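Local coordinates for protein esterase (uncultured bacterium pCosCE1, PDB 7ATL) that hydrolyses carboxylic esters as a family VIII carboxylesterase of the beta-lactamase fold and also transfers acyl groups in a promiscuous acyltransferase activity, at residues 220-225 with 229-234; 92-97 with 178-183; 306-309 with 314-317. All coordinates share one frame; numbering follows the deposited sequence.

How the interactions relate
All three contacts lie in one chain with a beta-lactamase-type fold, strung one after another along the sequence in the order 2, 1, 3. Interaction 1 is a small hairpin whose centre is about 34 Å from that of interaction 2, a loop packed on helix 174-186, and about 29 Å from that of interaction 3. Interactions 2 and 3 come nearest to each other, about 8 Å between nearest atoms, but do not touch. Interaction 3 sits at the edge strand 313-315 of the seven-stranded antiparallel sheet, and its F315 side chain lies near S65 and K68 of a probable SxxK motif and Y123, the likely second hydroxyl on that lysine.

Interaction 1: residues 220-225 with 229-234; sequences AYHDTA and EPIRDG
A short beta hairpin brings Y221 and H222 against E229 and P230, its antiparallel strands 221-222 and 229-230 extended by strand 363-364 beyond 221-222. H222 and E229 form the hydrogen-bonded pair: H222 N donates to E229 O at 3.1 Å, while the return bond from E229 N to H222 O is weak. Two residues on from E229, I231 N donates a hydrogen bond to A220 O at 3.0 Å. Y221 and P230 make the non-hydrogen-bonded pair, their side chains diverging, yet Y221 CE2 touches P230 CG at 4.0 Å; the tyrosine hydroxyl is hydrogen-bonded to the backbone N of R49 and to the E50 carboxylate. I231 CD1 reaches back to A220 CB at 3.8 Å, and its CG1 lies against H222 CB. On their shared face the H222 and E229 side chains run side by side. Each CG sits between its backbone N and carbonyl carbon (chi1 85° and 78°), and the glutamate extends beyond it to the imidazole. H222 NE2 donates to E229 OE1 at 3.2 Å in a nearly straight bond, the acceptor close to the ring plane, the donor on the anti side of the carboxylate and tilted out of its plane, which lies 67° from the ring's.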
ATOM      1  N   ALA A 220       6.862 -15.048  -3.439  1.00 30.40           N
ATOM      2  CA  ALA A 220       5.522 -14.636  -3.899  1.00 31.50           C
ATOM      3  C   ALA A 220       4.829 -15.806  -4.598  1.00 30.89           C
ATOM      4  O   ALA A 220       5.430 -16.393  -5.534  1.00 40.20           O
ATOM      5  CB  ALA A 220       5.650 -13.452  -4.827  1.00 33.56           C
ATOM      6  N   TYR A 221       3.598 -16.095  -4.194  1.00 27.00           N
ATOM      7  CA  TYR A 221       2.701 -17.116  -4.785  1.00 27.41           C
ATOM      8  C   TYR A 221       1.456 -16.380  -5.275  1.00 28.89           C
ATOM      9  O   TYR A 221       1.238 -15.234  -4.772  1.00 32.90           O
ATOM     10  CB  TYR A 221       2.316 -18.189  -3.754  1.00 26.05           C
ATOM     11  CG  TYR A 221       3.469 -19.026  -3.276  1.00 26.40           C
ATOM     12  CD1 TYR A 221       4.345 -18.543  -2.319  1.00 27.19           C
ATOM     13  CD2 TYR A 221       3.703 -20.292  -3.795  1.00 27.17           C
ATOM     14  CE1 TYR A 221       5.442 -19.280  -1.909  1.00 28.56           C
ATOM     15  CE2 TYR A 221       4.787 -21.049  -3.386  1.00 27.35           C
ATOM     16  CZ  TYR A 221       5.658 -20.543  -2.437  1.00 29.25           C
ATOM     17  OH  TYR A 221       6.749 -21.269  -2.043  1.00 34.14           O
ATOM     18  N   HIS A 222       0.680 -17.002  -6.170  1.00 26.84           N
ATOM     19  CA  HIS A 222      -0.629 -16.488  -6.632  1.00 33.15           C
ATOM     20  C   HIS A 222      -1.635 -17.642  -6.683  1.00 35.69           C
ATOM     21  O   HIS A 222      -1.157 -18.775  -6.700  1.00 37.20           O
ATOM     22  CB  HIS A 222      -0.469 -15.772  -7.976  1.00 35.08           C
ATOM     23  CG  HIS A 222      -0.514 -16.695  -9.136  1.00 35.85           C
ATOM     24  ND1 HIS A 222      -1.677 -16.862  -9.882  1.00 38.25           N
ATOM     25  CD2 HIS A 222       0.438 -17.516  -9.651  1.00 37.75           C
ATOM     26  CE1 HIS A 222      -1.425 -17.738 -10.838  1.00 43.08           C
ATOM     27  NE2 HIS A 222      -0.120 -18.161 -10.715  1.00 38.51           N
ATOM     28  N   ASP A 223      -2.947 -17.348  -6.720  1.00 41.41           N
ATOM     29  CA  ASP A 223      -4.068 -18.330  -6.632  1.00 48.86           C
ATOM     30  C   ASP A 223      -4.288 -18.984  -8.002  1.00 58.48           C
ATOM     31  O   ASP A 223      -4.384 -18.239  -9.004  1.00 59.58           O
ATOM     32  CB  ASP A 223      -5.378 -17.682  -6.164  1.00 49.07           C
ATOM     33  CG  ASP A 223      -5.286 -16.531  -5.152  1.00 49.11           C
ATOM     34  OD1 ASP A 223      -4.674 -16.699  -4.065  1.00 43.42           O
ATOM     35  OD2 ASP A 223      -5.888 -15.471  -5.434  1.00 46.96           O
ATOM     36  N   THR A 224      -4.362 -20.324  -8.049  1.00 82.19           N
ATOM     37  CA  THR A 224      -4.507 -21.143  -9.294  1.00 94.90           C
ATOM     38  C   THR A 224      -5.619 -22.176  -9.106  1.00 92.53           C
ATOM     39  O   THR A 224      -6.275 -22.115  -8.054  1.00 82.86           O
ATOM     40  CB  THR A 224      -3.225 -21.908  -9.665  1.00107.68           C
ATOM     41  OG1 THR A 224      -2.110 -21.263  -9.050  1.00118.83           O
ATOM     42  CG2 THR A 224      -2.995 -22.021 -11.161  1.00105.08           C
ATOM     43  N   ALA A 225      -5.796 -23.062 -10.100  1.00101.34           N
ATOM     44  CA  ALA A 225      -6.710 -24.236 -10.121  1.00104.22           C
ATOM     45  C   ALA A 225      -7.158 -24.601  -8.693  1.00101.77           C
ATOM     46  O   ALA A 225      -8.255 -24.166  -8.283  1.00 94.30           O
ATOM     47  CB  ALA A 225      -6.043 -25.397 -10.841  1.00 95.82           C
ATOM     48  N   GLU A 229       0.777 -21.481  -6.981  1.00 55.61           N
ATOM     49  CA  GLU A 229       2.119 -21.697  -7.595  1.00 53.64           C
ATOM     50  C   GLU A 229       2.934 -20.410  -7.469  1.00 45.93           C
ATOM     51  O   GLU A 229       2.370 -19.320  -7.364  1.00 42.54           O
ATOM     52  CB  GLU A 229       1.982 -22.158  -9.052  1.00 62.51           C
ATOM     53  CG  GLU A 229       1.664 -21.035 -10.053  1.00 70.67           C
ATOM     54  CD  GLU A 229       1.356 -21.434 -11.500  1.00 71.87           C
ATOM     55  OE1 GLU A 229       1.195 -20.518 -12.357  1.00 65.64           O
ATOM     56  OE2 GLU A 229       1.262 -22.656 -11.776  1.00 70.36           O
ATOM     57  N   PRO A 230       4.287 -20.479  -7.492  1.00 40.77           N
ATOM     58  CA  PRO A 230       5.129 -19.277  -7.452  1.00 39.71           C
ATOM     59  C   PRO A 230       4.902 -18.354  -8.653  1.00 39.54           C
ATOM     60  O   PRO A 230       4.541 -18.836  -9.698  1.00 40.71           O
ATOM     61  CB  PRO A 230       6.571 -19.801  -7.483  1.00 37.18           C
ATOM     62  CG  PRO A 230       6.440 -21.231  -6.978  1.00 37.16           C
ATOM     63  CD  PRO A 230       5.089 -21.710  -7.489  1.00 37.94           C
ATOM     64  N   ILE A 231       5.059 -17.046  -8.454  1.00 39.70           N
ATOM     65  CA  ILE A 231       4.898 -16.033  -9.534  1.00 36.16           C
ATOM     66  C   ILE A 231       6.218 -15.995 -10.311  1.00 36.20           C
ATOM     67  O   ILE A 231       7.271 -15.885  -9.660  1.00 30.60           O
ATOM     68  CB  ILE A 231       4.500 -14.669  -8.939  1.00 37.87           C
ATOM     69  CG1 ILE A 231       3.106 -14.732  -8.296  1.00 39.33           C
ATOM     70  CG2 ILE A 231       4.605 -13.569  -9.995  1.00 36.52           C
ATOM     71  CD1 ILE A 231       2.761 -13.561  -7.359  1.00 37.78           C
ATOM     72  N   ARG A 232       6.181 -16.144 -11.640  1.00 37.51           N
ATOM     73  CA  ARG A 232       7.409 -16.069 -12.473  1.00 41.83           C
ATOM     74  C   ARG A 232       7.544 -14.620 -12.931  1.00 36.81           C
ATOM     75  O   ARG A 232       6.509 -13.978 -13.150  1.00 35.45           O
ATOM     76  CB  ARG A 232       7.367 -17.086 -13.620  1.00 52.40           C
ATOM     77  CG  ARG A 232       7.578 -18.532 -13.167  1.00 63.57           C
ATOM     78  CD  ARG A 232       7.202 -19.597 -14.194  1.00 73.27           C
ATOM     79  NE  ARG A 232       6.168 -19.166 -15.155  1.00 85.20           N
ATOM     80  CZ  ARG A 232       4.879 -19.548 -15.182  1.00 72.90           C
ATOM     81  NH1 ARG A 232       4.406 -20.401 -14.281  1.00 64.03           N
ATOM     82  NH2 ARG A 232       4.075 -19.058 -16.122  1.00 67.81           N
ATOM     83  N   ASP A 233       8.767 -14.110 -13.006  1.00 31.87           N
ATOM     84  CA  ASP A 233       9.019 -12.737 -13.509  1.00 31.43           C
ATOM     85  C   ASP A 233       8.183 -12.517 -14.768  1.00 30.46           C
ATOM     86  O   ASP A 233       8.173 -13.436 -15.610  1.00 29.64           O
ATOM     87  CB  ASP A 233      10.505 -12.489 -13.800  1.00 32.03           C
ATOM     88  CG  ASP A 233      11.264 -11.877 -12.629  1.00 31.41           C
ATOM     89  OD1 ASP A 233      10.707 -11.903 -11.502  1.00 32.54           O
ATOM     90  OD2 ASP A 233      12.405 -11.382 -12.850  1.00 28.28           O
ATOM     91  N   GLY A 234       7.500 -11.364 -14.845  1.00 30.08           N
ATOM     92  CA  GLY A 234       6.768 -10.885 -16.033  1.00 30.27           C
ATOM     93  C   GLY A 234       5.452 -11.611 -16.247  1.00 30.60           C
ATOM     94  O   GLY A 234       4.861 -11.466 -17.313  1.00 28.19           O
TER

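Interaction 2: residues 92-97 with 178-183; sequences RWLPWF and LGAVLE
W93 and L94 pack against A180 and V181 in an apolar contact between a loop and a helix, with no hydrogen bond crossing from one segment to the other. The loop lies between helices 67-80 and 111-116, and the helix is 174-186. V181 has the largest share of the contact, dividing its two methyls between the loop residues. CG1 stands 3.8 Å from W93 CG, near the root of the indole and in an oblique position relative to the ring, while CG2 meets L94 CD1 at 4.0 Å. This division follows from the valine torsion: CG1 is anti to the backbone N (chi1 167°), and CG2 lies beside that nitrogen. L94 uses the same CD1 methyl against A180 CB at 3.9 Å, and its other methyl, CD2, comes to 4.0 Å from A180 O. Within the helical part of the beta-lactamase fold, this places the 92-97 loop on one side of helix 174-186, while L178 and L182 pack on helix 67-80. Tryptophan and valine side chains cross at about a right angle. The rest of the indole touches Q184 and V185 of the same helix, and its NE1 hydrogen-bonds to D88 OD2. Beyond L94 the chain folds into a type I beta turn, closed by F97 N bonding to L94 O at 2.8 Å. L94 CB lies over one face of the W96 ring, offset toward its rim, and W96 makes a cation-pi contact with R154 of helix 149-157.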
ATOM      1  N   ARG A  92       4.926  22.813  -9.994  1.00 26.40           N
ATOM      2  CA  ARG A  92       5.850  23.651  -9.177  1.00 28.92           C
ATOM      3  C   ARG A  92       7.126  22.868  -8.830  1.00 27.71           C
ATOM      4  O   ARG A  92       8.213  23.472  -8.782  1.00 23.48           O
ATOM      5  CB  ARG A  92       5.147  24.095  -7.890  1.00 29.41           C
ATOM      6  CG  ARG A  92       6.015  24.891  -6.930  1.00 28.95           C
ATOM      7  CD  ARG A  92       5.129  25.461  -5.842  1.00 30.11           C
ATOM      8  NE  ARG A  92       5.848  26.178  -4.799  1.00 28.98           N
ATOM      9  CZ  ARG A  92       5.257  26.879  -3.837  1.00 26.86           C
ATOM     10  NH1 ARG A  92       3.938  26.936  -3.779  1.00 26.99           N
ATOM     11  NH2 ARG A  92       5.986  27.514  -2.940  1.00 25.04           N
ATOM     12  N   TRP A  93       6.982  21.569  -8.590  1.00 25.98           N
ATOM     13  CA  TRP A  93       8.083  20.677  -8.151  1.00 27.05           C
ATOM     14  C   TRP A  93       8.659  19.881  -9.337  1.00 27.22           C
ATOM     15  O   TRP A  93       9.882  19.646  -9.358  1.00 24.65           O
ATOM     16  CB  TRP A  93       7.554  19.782  -7.020  1.00 26.86           C
ATOM     17  CG  TRP A  93       7.248  20.569  -5.788  1.00 26.07           C
ATOM     18  CD1 TRP A  93       6.025  20.939  -5.308  1.00 26.49           C
ATOM     19  CD2 TRP A  93       8.219  21.167  -4.922  1.00 25.43           C
ATOM     20  NE1 TRP A  93       6.170  21.699  -4.177  1.00 25.65           N
ATOM     21  CE2 TRP A  93       7.511  21.847  -3.915  1.00 26.70           C
ATOM     22  CE3 TRP A  93       9.614  21.170  -4.883  1.00 26.38           C
ATOM     23  CZ2 TRP A  93       8.169  22.515  -2.881  1.00 27.70           C
ATOM     24  CZ3 TRP A  93      10.259  21.839  -3.867  1.00 26.74           C
ATOM     25  CH2 TRP A  93       9.543  22.498  -2.873  1.00 25.94           C
ATOM     26  N   LEU A  94       7.812  19.468 -10.290  1.00 29.21           N
ATOM     27  CA  LEU A  94       8.238  18.779 -11.545  1.00 27.90           C
ATOM     28  C   LEU A  94       7.777  19.611 -12.745  1.00 26.21           C
ATOM     29  O   LEU A  94       6.714  19.359 -13.285  1.00 24.51           O
ATOM     30  CB  LEU A  94       7.646  17.359 -11.539  1.00 26.30           C
ATOM     31  CG  LEU A  94       7.891  16.565 -10.258  1.00 26.09           C
ATOM     32  CD1 LEU A  94       7.131  15.243 -10.263  1.00 26.91           C
ATOM     33  CD2 LEU A  94       9.371  16.330 -10.052  1.00 24.66           C
ATOM     34  N   PRO A  95       8.538  20.637 -13.202  1.00 27.59           N
ATOM     35  CA  PRO A  95       8.017  21.594 -14.189  1.00 25.40           C
ATOM     36  C   PRO A  95       7.501  20.957 -15.489  1.00 25.40           C
ATOM     37  O   PRO A  95       6.662  21.530 -16.114  1.00 26.67           O
ATOM     38  CB  PRO A  95       9.191  22.554 -14.467  1.00 26.92           C
ATOM     39  CG  PRO A  95      10.206  22.335 -13.328  1.00 26.94           C
ATOM     40  CD  PRO A  95       9.913  20.956 -12.758  1.00 27.62           C
ATOM     41  N   TRP A  96       7.997  19.771 -15.836  1.00 25.95           N
ATOM     42  CA  TRP A  96       7.638  18.985 -17.048  1.00 25.07           C
ATOM     43  C   TRP A  96       6.390  18.099 -16.830  1.00 26.03           C
ATOM     44  O   TRP A  96       5.844  17.584 -17.832  1.00 24.79           O
ATOM     45  CB  TRP A  96       8.854  18.150 -17.460  1.00 25.47           C
ATOM     46  CG  TRP A  96       9.519  17.444 -16.316  1.00 26.11           C
ATOM     47  CD1 TRP A  96      10.621  17.862 -15.629  1.00 24.85           C
ATOM     48  CD2 TRP A  96       9.108  16.206 -15.701  1.00 25.62           C
ATOM     49  NE1 TRP A  96      10.924  16.973 -14.639  1.00 24.97           N
ATOM     50  CE2 TRP A  96      10.024  15.946 -14.659  1.00 24.90           C
ATOM     51  CE3 TRP A  96       8.052  15.308 -15.913  1.00 26.41           C
ATOM     52  CZ2 TRP A  96       9.933  14.815 -13.849  1.00 25.81           C
ATOM     53  CZ3 TRP A  96       7.957  14.188 -15.110  1.00 27.88           C
ATOM     54  CH2 TRP A  96       8.892  13.945 -14.097  1.00 27.05           C
ATOM     55  N   PHE A  97       5.940  17.878 -15.591  1.00 25.49           N
ATOM     56  CA  PHE A  97       4.709  17.092 -15.324  1.00 24.47           C
ATOM     57  C   PHE A  97       3.485  18.001 -15.454  1.00 24.65           C
ATOM     58  O   PHE A  97       2.922  18.487 -14.434  1.00 23.02           O
ATOM     59  CB  PHE A  97       4.763  16.403 -13.960  1.00 25.13           C
ATOM     60  CG  PHE A  97       3.782  15.263 -13.851  1.00 23.38           C
ATOM     61  CD1 PHE A  97       4.111  14.004 -14.329  1.00 22.81           C
ATOM     62  CD2 PHE A  97       2.519  15.465 -13.335  1.00 22.97           C
ATOM     63  CE1 PHE A  97       3.198  12.965 -14.292  1.00 22.08           C
ATOM     64  CE2 PHE A  97       1.611  14.425 -13.291  1.00 23.30           C
ATOM     65  CZ  PHE A  97       1.960  13.177 -13.753  1.00 23.42           C
ATOM     66  N   LEU A 178       4.208  11.449  -6.323  1.00 28.10           N
ATOM     67  CA  LEU A 178       4.486  12.087  -5.016  1.00 27.28           C
ATOM     68  C   LEU A 178       5.949  11.842  -4.644  1.00 26.92           C
ATOM     69  O   LEU A 178       6.635  12.797  -4.224  1.00 27.39           O
ATOM     70  CB  LEU A 178       3.528  11.525  -3.965  1.00 28.18           C
ATOM     71  CG  LEU A 178       3.640  12.152  -2.571  1.00 29.26           C
ATOM     72  CD1 LEU A 178       3.395  13.657  -2.587  1.00 27.57           C
ATOM     73  CD2 LEU A 178       2.676  11.462  -1.631  1.00 29.03           C
ATOM     74  N   GLY A 179       6.422  10.614  -4.837  1.00 27.12           N
ATOM     75  CA  GLY A 179       7.821  10.219  -4.579  1.00 26.31           C
ATOM     76  C   GLY A 179       8.805  11.149  -5.259  1.00 25.51           C
ATOM     77  O   GLY A 179       9.731  11.634  -4.589  1.00 23.68           O
ATOM     78  N   ALA A 180       8.588  11.419  -6.545  1.00 25.38           N
ATOM     79  CA  ALA A 180       9.442  12.334  -7.328  1.00 26.25           C
ATOM     80  C   ALA A 180       9.302  13.756  -6.770  1.00 24.07           C
ATOM     81  O   ALA A 180      10.316  14.446  -6.624  1.00 21.75           O
ATOM     82  CB  ALA A 180       9.096  12.243  -8.793  1.00 28.24           C
ATOM     83  N   VAL A 181       8.099  14.189  -6.427  1.00 23.03           N
ATOM     84  CA  VAL A 181       7.959  15.519  -5.774  1.00 24.73           C
ATOM     85  C   VAL A 181       8.836  15.543  -4.515  1.00 25.50           C
ATOM     86  O   VAL A 181       9.601  16.502  -4.334  1.00 27.13           O
ATOM     87  CB  VAL A 181       6.503  15.859  -5.420  1.00 23.78           C
ATOM     88  CG1 VAL A 181       6.441  17.064  -4.487  1.00 23.64           C
ATOM     89  CG2 VAL A 181       5.660  16.077  -6.661  1.00 23.11           C
ATOM     90  N   LEU A 182       8.725  14.530  -3.668  1.00 25.22           N
ATOM     91  CA  LEU A 182       9.484  14.474  -2.395  1.00 27.16           C
ATOM     92  C   LEU A 182      10.999  14.596  -2.652  1.00 27.97           C
ATOM     93  O   LEU A 182      11.687  15.287  -1.857  1.00 31.01           O
ATOM     94  CB  LEU A 182       9.121  13.160  -1.702  1.00 28.80           C
ATOM     95  CG  LEU A 182       8.058  13.245  -0.617  1.00 28.48           C
ATOM     96  CD1 LEU A 182       6.895  14.130  -1.017  1.00 28.09           C
ATOM     97  CD2 LEU A 182       7.586  11.866  -0.232  1.00 28.76           C
ATOM     98  N   GLU A 183      11.517  13.977  -3.720  1.00 29.42           N
ATOM     99  CA  GLU A 183      12.945  14.113  -4.149  1.00 28.34           C
ATOM    100  C   GLU A 183      13.282  15.594  -4.364  1.00 26.36           C
ATOM    101  O   GLU A 183      14.331  16.051  -3.888  1.00 26.76           O
ATOM    102  CB  GLU A 183      13.244  13.358  -5.447  1.00 29.00           C
ATOM    103  CG  GLU A 183      13.182  11.854  -5.312  1.00 30.86           C
ATOM    104  CD  GLU A 183      13.544  11.087  -6.576  1.00 33.00           C
ATOM    105  OE1 GLU A 183      13.284  11.626  -7.701  1.00 28.96           O
ATOM    106  OE2 GLU A 183      14.083   9.937  -6.431  1.00 31.93           O
TER

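Interaction 3: residues 306-309 with 314-317; sequences AETQ and GFGF
The backbones of T308 and G314 come within 5.8 Å of each other, CA to CA, where the loop 306-309 approaches the end strand of the antiparallel sheet of this beta-lactamase fold. No main-chain hydrogen bond joins the two segments; a threonine side chain does it instead. T308 OG1 donates to G314 O at 2.7 Å, meeting the oxygen from above the carbonyl plane, 37° out of it. With chi1 at 71°, OG1 lies between the threonine's own backbone N and carbonyl carbon, and CG2 takes the place beside the N. That methyl also rests near the same carbonyl, 3.4 Å from G314 O, so the glycine oxygen is approached by both branches of T308. The backbone of G314 pairs with V321 of the adjoining strand 320-322. Next along, F315 is touched more lightly: T308 CG2 is 4.2 Å from F315 CB, and T308 CB lies at the edge of the phenyl ring, near its plane. The ring also meets W339 edge-to-face and F169, which the T308 side chain also touches, with the F315 and F169 planes at about 40°. F315 lies near, without touching, S65 and K68 of a probable SxxK motif and Y123, the likely second hydroxyl on that lysine. On the loop side, Q309 folds back over its own chain. Its NE2 donates to T308 O at 3.1 Å in an almost straight bond, while OE1 accepts from Q338 NE2.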
ATOM      1  N   ALA A 306     -17.538   7.112  -3.088  1.00 31.54           N
ATOM      2  CA  ALA A 306     -16.456   6.532  -3.922  1.00 29.64           C
ATOM      3  C   ALA A 306     -16.338   5.014  -3.734  1.00 29.60           C
ATOM      4  O   ALA A 306     -15.709   4.372  -4.606  1.00 30.55           O
ATOM      5  CB  ALA A 306     -15.150   7.219  -3.629  1.00 28.37           C
ATOM      6  N   GLU A 307     -16.882   4.467  -2.643  1.00 29.73           N
ATOM      7  CA  GLU A 307     -16.926   3.007  -2.339  1.00 30.74           C
ATOM      8  C   GLU A 307     -15.535   2.375  -2.428  1.00 29.97           C
ATOM      9  O   GLU A 307     -15.405   1.306  -3.042  1.00 29.19           O
ATOM     10  CB  GLU A 307     -17.887   2.281  -3.287  1.00 32.15           C
ATOM     11  CG  GLU A 307     -19.316   2.785  -3.159  1.00 36.21           C
ATOM     12  CD  GLU A 307     -20.436   1.913  -3.705  1.00 36.76           C
ATOM     13  OE1 GLU A 307     -20.154   0.804  -4.237  1.00 36.10           O
ATOM     14  OE2 GLU A 307     -21.598   2.351  -3.562  1.00 35.73           O
ATOM     15  N   THR A 308     -14.528   2.961  -1.796  1.00 27.48           N
ATOM     16  CA  THR A 308     -13.128   2.625  -2.130  1.00 28.87           C
ATOM     17  C   THR A 308     -12.744   1.212  -1.658  1.00 29.27           C
ATOM     18  O   THR A 308     -11.783   0.663  -2.212  1.00 32.25           O
ATOM     19  CB  THR A 308     -12.203   3.700  -1.581  1.00 30.60           C
ATOM     20  OG1 THR A 308     -12.250   3.482  -0.176  1.00 28.45           O
ATOM     21  CG2 THR A 308     -12.629   5.090  -2.007  1.00 32.09           C
ATOM     22  N   GLN A 309     -13.427   0.666  -0.654  1.00 29.94           N
ATOM     23  CA  GLN A 309     -13.371  -0.759  -0.232  1.00 29.39           C
ATOM     24  C   GLN A 309     -14.794  -1.317  -0.259  1.00 31.12           C
ATOM     25  O   GLN A 309     -15.147  -2.112   0.633  1.00 31.53           O
ATOM     26  CB  GLN A 309     -12.845  -0.906   1.193  1.00 30.36           C
ATOM     27  CG  GLN A 309     -11.511  -0.222   1.431  1.00 30.48           C
ATOM     28  CD  GLN A 309     -10.377  -1.117   1.016  1.00 28.70           C
ATOM     29  OE1 GLN A 309      -9.760  -1.772   1.845  1.00 32.51           O
ATOM     30  NE2 GLN A 309     -10.125  -1.185  -0.278  1.00 29.47           N
ATOM     31  N   GLY A 314     -14.740   5.966   2.115  1.00 25.78           N
ATOM     32  CA  GLY A 314     -14.160   7.091   1.377  1.00 25.19           C
ATOM     33  C   GLY A 314     -12.664   6.907   1.278  1.00 24.59           C
ATOM     34  O   GLY A 314     -12.212   5.760   1.322  1.00 25.84           O
ATOM     35  N   PHE A 315     -11.914   7.995   1.171  1.00 23.66           N
ATOM     36  CA  PHE A 315     -10.439   7.961   1.142  1.00 23.16           C
ATOM     37  C   PHE A 315      -9.876   9.218   1.795  1.00 23.52           C
ATOM     38  O   PHE A 315     -10.436  10.337   1.625  1.00 25.07           O
ATOM     39  CB  PHE A 315      -9.929   7.840  -0.289  1.00 23.95           C
ATOM     40  CG  PHE A 315      -8.596   7.152  -0.387  1.00 23.64           C
ATOM     41  CD1 PHE A 315      -8.513   5.779  -0.453  1.00 23.21           C
ATOM     42  CD2 PHE A 315      -7.424   7.883  -0.410  1.00 24.37           C
ATOM     43  CE1 PHE A 315      -7.283   5.153  -0.545  1.00 23.69           C
ATOM     44  CE2 PHE A 315      -6.196   7.252  -0.524  1.00 24.96           C
ATOM     45  CZ  PHE A 315      -6.124   5.888  -0.563  1.00 23.54           C
ATOM     46  N   GLY A 316      -8.781   9.022   2.518  1.00 21.86           N
ATOM     47  CA  GLY A 316      -8.070  10.068   3.258  1.00 22.36           C
ATOM     48  C   GLY A 316      -6.737  10.324   2.612  1.00 23.66           C
ATOM     49  O   GLY A 316      -6.720  10.444   1.366  1.00 25.23           O
ATOM     50  N   PHE A 317      -5.693  10.452   3.435  1.00 23.70           N
ATOM     51  CA  PHE A 317      -4.273  10.459   3.036  1.00 24.47           C
ATOM     52  C   PHE A 317      -3.631   9.203   3.615  1.00 27.50           C
ATOM     53  O   PHE A 317      -3.455   9.159   4.862  1.00 31.96           O
ATOM     54  CB  PHE A 317      -3.566  11.708   3.547  1.00 24.54           C
ATOM     55  CG  PHE A 317      -4.169  13.035   3.161  1.00 27.28           C
ATOM     56  CD1 PHE A 317      -4.933  13.182   2.013  1.00 29.44           C
ATOM     57  CD2 PHE A 317      -3.928  14.160   3.940  1.00 28.58           C
ATOM     58  CE1 PHE A 317      -5.473  14.413   1.667  1.00 30.09           C
ATOM     59  CE2 PHE A 317      -4.448  15.391   3.583  1.00 30.21           C
ATOM     60  CZ  PHE A 317      -5.220  15.515   2.444  1.00 30.09           C
TER